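Local coordinates for antibiotic resistance protein (PDB 2VLI) that probably confers resistance to tunicamycin as a phosphotransferase of the P-loop NTPase clan, likely by phosphorylating the antibiotic, at residues H107-L119 with L139-T153. Sequence-based numbering, arbitrary orientation.
Sequences HHFTLIAPLNVVL and LNELRGEQFQTHIDT. With CD (cadmium ion), chain C.
Strands 107-112 and 150-152 pair in parallel at one margin of the P-loop NTPase sheet, T110 facing H150 and L111 facing I151. T110 N donates to T149 O (2.8 Å) and T110 O accepts I151 N (2.9 Å); I112 continues the ladder, its N bonded to I151 O and its O to T153 N. T110 also reaches past the strand: its OG1 sits in the carbonyl plane of F147, on a lone pair of F147 O at 2.9 Å, tying the 3-10 turn to the sheet. With CG1 of I112 beside its own backbone N (chi1 -53°), CD1 lies 3.5 Å from CD2 of the H150 ring, while the CG2 branch stands over the centre of one face of the R143 guanidinium. The H150 ring is held at both nitrogens, NE2 donating to L142 O at 2.8 Å and ND1 binding a cadmium ion that E145 chelates through both carboxylate oxygens. On the other face of the sheet, I151 CG1 packs against F109 CD1 (3.7 Å). Further along, L139 CD1 lies against L115. Helix 158-169 covers F109 and I151, P13 touches L139 and L142, and strand 7-11 flanks 107-112 on its inner side, leaving 150-152 outermost within the chain.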
# COMPACT_ATOMS: atom_id res chain seq x y z
N HIS A 107 -16.59 12.99 -4.23
CA HIS A 107 -16.39 12.10 -5.35
C HIS A 107 -14.92 11.83 -5.51
O HIS A 107 -14.17 12.67 -6.02
CB HIS A 107 -16.91 12.75 -6.61
CG HIS A 107 -18.37 13.04 -6.58
ND1 HIS A 107 -19.33 12.08 -6.86
CD2 HIS A 107 -19.06 14.17 -6.28
CE1 HIS A 107 -20.53 12.61 -6.76
NE2 HIS A 107 -20.39 13.89 -6.43
N HIS A 108 -14.50 10.67 -5.06
CA HIS A 108 -13.13 10.34 -5.01
C HIS A 108 -12.72 9.31 -6.07
O HIS A 108 -13.36 8.26 -6.26
CB HIS A 108 -12.73 9.92 -3.63
CG HIS A 108 -13.50 8.80 -3.07
ND1 HIS A 108 -13.13 7.48 -3.24
CD2 HIS A 108 -14.61 8.78 -2.29
CE1 HIS A 108 -13.99 6.71 -2.59
NE2 HIS A 108 -14.89 7.48 -2.00
N PHE A 109 -11.64 9.66 -6.74
CA PHE A 109 -11.11 8.93 -7.87
C PHE A 109 -9.64 8.75 -7.72
O PHE A 109 -8.95 9.64 -7.18
CB PHE A 109 -11.32 9.74 -9.18
CG PHE A 109 -12.74 10.03 -9.48
CD1 PHE A 109 -13.58 9.02 -9.96
CD2 PHE A 109 -13.29 11.30 -9.22
CE1 PHE A 109 -14.90 9.28 -10.24
CE2 PHE A 109 -14.61 11.56 -9.49
CZ PHE A 109 -15.42 10.58 -10.01
N THR A 110 -9.13 7.63 -8.26
CA THR A 110 -7.69 7.38 -8.40
C THR A 110 -7.40 7.11 -9.88
O THR A 110 -8.06 6.30 -10.51
CB THR A 110 -7.24 6.20 -7.51
OG1 THR A 110 -7.41 6.58 -6.13
CG2 THR A 110 -5.76 5.80 -7.72
N LEU A 111 -6.47 7.88 -10.44
CA LEU A 111 -6.05 7.71 -11.84
C LEU A 111 -5.12 6.57 -11.97
O LEU A 111 -4.07 6.55 -11.34
CB LEU A 111 -5.37 8.96 -12.35
CG LEU A 111 -6.20 10.21 -12.14
CD1 LEU A 111 -5.58 11.43 -12.81
CD2 LEU A 111 -7.63 10.00 -12.61
N ILE A 112 -5.52 5.62 -12.82
CA ILE A 112 -4.66 4.52 -13.23
C ILE A 112 -4.01 4.86 -14.56
O ILE A 112 -4.63 4.76 -15.61
CB ILE A 112 -5.44 3.21 -13.38
CG1 ILE A 112 -6.24 2.91 -12.09
CG2 ILE A 112 -4.49 2.06 -13.79
CD1 ILE A 112 -5.41 3.09 -10.81
N ALA A 113 -2.75 5.24 -14.51
CA ALA A 113 -2.07 5.75 -15.66
C ALA A 113 -1.06 4.75 -16.16
O ALA A 113 -0.50 4.01 -15.37
CB ALA A 113 -1.40 7.07 -15.33
N PRO A 114 -0.81 4.73 -17.50
CA PRO A 114 0.18 3.85 -18.09
C PRO A 114 1.60 4.10 -17.59
O PRO A 114 2.00 5.27 -17.37
CB PRO A 114 0.07 4.16 -19.59
CG PRO A 114 -1.32 4.63 -19.75
CD PRO A 114 -1.54 5.49 -18.53
N LEU A 115 2.35 3.02 -17.38
CA LEU A 115 3.72 3.15 -16.85
C LEU A 115 4.59 4.16 -17.68
O LEU A 115 5.31 4.98 -17.12
CB LEU A 115 4.40 1.79 -16.78
CG LEU A 115 5.84 1.71 -16.35
CD1 LEU A 115 6.06 2.36 -14.98
CD2 LEU A 115 6.32 0.22 -16.45
N ASN A 116 4.53 4.09 -18.99
CA ASN A 116 5.37 4.91 -19.83
C ASN A 116 5.03 6.40 -19.67
O ASN A 116 5.93 7.24 -19.63
CB ASN A 116 5.25 4.45 -21.28
CG ASN A 116 3.96 4.88 -21.95
OD1 ASN A 116 3.97 5.85 -22.73
ND2 ASN A 116 2.86 4.19 -21.68
N VAL A 117 3.73 6.70 -19.50
CA VAL A 117 3.26 8.07 -19.28
C VAL A 117 3.80 8.62 -17.97
O VAL A 117 4.26 9.78 -17.90
CB VAL A 117 1.75 8.16 -19.38
CG1 VAL A 117 1.16 9.49 -18.78
CG2 VAL A 117 1.31 7.92 -20.84
N VAL A 118 3.80 7.79 -16.93
CA VAL A 118 4.32 8.22 -15.64
C VAL A 118 5.85 8.40 -15.71
O VAL A 118 6.39 9.38 -15.22
CB VAL A 118 3.95 7.27 -14.51
CG1 VAL A 118 4.55 7.77 -13.21
CG2 VAL A 118 2.42 7.15 -14.38
N LEU A 119 6.54 7.45 -16.32
CA LEU A 119 7.97 7.50 -16.39
C LEU A 119 8.40 8.71 -17.19
O LEU A 119 9.35 9.38 -16.83
CB LEU A 119 8.53 6.27 -17.07
CG LEU A 119 8.58 5.01 -16.24
CD1 LEU A 119 9.08 3.92 -17.14
CD2 LEU A 119 9.44 5.24 -14.99
N LEU A 139 2.21 2.03 -9.13
CA LEU A 139 1.07 1.95 -10.01
C LEU A 139 0.25 0.67 -9.71
O LEU A 139 -0.97 0.68 -9.75
CB LEU A 139 1.53 1.90 -11.45
CG LEU A 139 2.34 3.13 -11.92
CD1 LEU A 139 2.50 3.04 -13.42
CD2 LEU A 139 1.76 4.45 -11.46
N ASN A 140 0.95 -0.40 -9.41
CA ASN A 140 0.31 -1.67 -8.99
C ASN A 140 -0.46 -1.46 -7.69
O ASN A 140 -1.60 -1.91 -7.57
CB ASN A 140 1.39 -2.73 -8.83
CG ASN A 140 1.77 -3.39 -10.15
OD1 ASN A 140 1.02 -3.35 -11.10
ND2 ASN A 140 2.95 -3.97 -10.20
N GLU A 141 0.12 -0.71 -6.74
CA GLU A 141 -0.61 -0.40 -5.47
C GLU A 141 -1.87 0.41 -5.70
O GLU A 141 -2.92 0.10 -5.13
CB GLU A 141 0.25 0.30 -4.41
CG GLU A 141 -0.65 0.83 -3.23
CD GLU A 141 0.02 1.06 -1.90
OE1 GLU A 141 1.23 1.29 -1.92
OE2 GLU A 141 -0.74 1.05 -0.84
N LEU A 142 -1.81 1.44 -6.57
CA LEU A 142 -2.99 2.22 -6.85
C LEU A 142 -4.20 1.49 -7.47
O LEU A 142 -5.34 1.94 -7.36
CB LEU A 142 -2.62 3.45 -7.73
CG LEU A 142 -1.67 4.46 -7.07
CD1 LEU A 142 -1.16 5.59 -8.05
CD2 LEU A 142 -2.36 5.09 -5.94
N ARG A 143 -3.90 0.41 -8.18
CA ARG A 143 -4.89 -0.46 -8.78
C ARG A 143 -5.64 -1.33 -7.76
O ARG A 143 -6.60 -1.99 -8.13
CB ARG A 143 -4.26 -1.37 -9.78
CG ARG A 143 -3.85 -0.72 -11.11
CD ARG A 143 -3.06 -1.75 -11.88
NE ARG A 143 -2.60 -1.22 -13.17
CZ ARG A 143 -3.33 -1.20 -14.28
NH1 ARG A 143 -4.54 -1.72 -14.32
NH2 ARG A 143 -2.83 -0.66 -15.40
N GLY A 144 -5.25 -1.27 -6.49
CA GLY A 144 -5.97 -1.98 -5.42
C GLY A 144 -7.36 -1.38 -5.24
O GLY A 144 -7.53 -0.18 -5.39
N GLU A 145 -8.34 -2.20 -4.86
CA GLU A 145 -9.67 -1.67 -4.63
C GLU A 145 -9.80 -0.74 -3.43
O GLU A 145 -10.78 -0.05 -3.35
CB GLU A 145 -10.75 -2.74 -4.72
CG GLU A 145 -10.87 -3.32 -6.07
CD GLU A 145 -11.14 -2.27 -7.18
OE1 GLU A 145 -11.94 -1.38 -7.04
OE2 GLU A 145 -10.58 -2.42 -8.22
N GLN A 146 -8.83 -0.69 -2.51
CA GLN A 146 -8.87 0.32 -1.42
C GLN A 146 -8.78 1.77 -2.01
O GLN A 146 -9.14 2.77 -1.39
CB GLN A 146 -7.70 0.09 -0.46
CG GLN A 146 -6.24 0.45 -0.92
CD GLN A 146 -5.57 -0.62 -1.74
OE1 GLN A 146 -6.23 -1.48 -2.30
NE2 GLN A 146 -4.22 -0.57 -1.83
N PHE A 147 -8.38 1.85 -3.26
CA PHE A 147 -8.27 3.16 -3.98
C PHE A 147 -9.45 3.47 -4.97
O PHE A 147 -9.41 4.47 -5.66
CB PHE A 147 -6.91 3.21 -4.70
CG PHE A 147 -5.77 3.58 -3.81
CD1 PHE A 147 -5.71 4.83 -3.23
CD2 PHE A 147 -4.74 2.68 -3.57
CE1 PHE A 147 -4.67 5.13 -2.35
CE2 PHE A 147 -3.69 3.00 -2.75
CZ PHE A 147 -3.66 4.24 -2.13
N GLN A 148 -10.53 2.68 -4.99
CA GLN A 148 -11.66 2.96 -5.87
C GLN A 148 -12.31 4.32 -5.50
O GLN A 148 -12.21 4.77 -4.35
CB GLN A 148 -12.64 1.77 -5.90
CG GLN A 148 -13.39 1.59 -4.63
CD GLN A 148 -14.19 0.26 -4.45
OE1 GLN A 148 -15.10 0.25 -3.64
NE2 GLN A 148 -13.87 -0.82 -5.19
N THR A 149 -12.89 5.07 -6.44
CA THR A 149 -13.16 4.68 -7.83
C THR A 149 -11.95 4.89 -8.74
O THR A 149 -11.34 5.93 -8.72
CB THR A 149 -14.33 5.55 -8.32
OG1 THR A 149 -15.49 5.17 -7.56
CG2 THR A 149 -14.58 5.40 -9.87
N HIS A 150 -11.61 3.87 -9.51
CA HIS A 150 -10.56 3.90 -10.47
C HIS A 150 -11.01 4.54 -11.78
O HIS A 150 -12.11 4.30 -12.24
CB HIS A 150 -10.07 2.47 -10.75
CG HIS A 150 -9.37 1.82 -9.59
ND1 HIS A 150 -9.81 0.67 -8.98
CD2 HIS A 150 -8.27 2.21 -8.90
CE1 HIS A 150 -8.98 0.35 -8.00
NE2 HIS A 150 -8.05 1.27 -7.91
N ILE A 151 -10.13 5.35 -12.36
CA ILE A 151 -10.34 5.91 -13.72
C ILE A 151 -9.09 5.55 -14.50
O ILE A 151 -8.01 5.99 -14.17
CB ILE A 151 -10.48 7.43 -13.71
CG1 ILE A 151 -11.71 7.89 -12.94
CG2 ILE A 151 -10.50 8.01 -15.21
CD1 ILE A 151 -12.97 7.74 -13.62
N ASP A 152 -9.21 4.70 -15.51
CA ASP A 152 -8.03 4.30 -16.27
C ASP A 152 -7.90 5.29 -17.39
O ASP A 152 -8.85 5.50 -18.14
CB ASP A 152 -8.22 2.92 -16.86
CG ASP A 152 -6.93 2.32 -17.43
OD1 ASP A 152 -6.10 3.02 -18.14
OD2 ASP A 152 -6.71 1.13 -17.10
N THR A 153 -6.72 5.88 -17.52
CA THR A 153 -6.52 7.00 -18.42
C THR A 153 -5.84 6.56 -19.72
O THR A 153 -5.58 7.39 -20.61
CB THR A 153 -5.66 8.12 -17.76
OG1 THR A 153 -4.34 7.65 -17.48
CG2 THR A 153 -6.28 8.60 -16.47
CD CD C . -11.57 -0.78 -9.54
O HOH W 1 -10.49 6.97 -4.12
O HOH W 2 -15.64 6.71 -5.31
O HOH W 3 -3.67 2.89 -17.59
O HOH W 4 -0.66 1.47 -14.47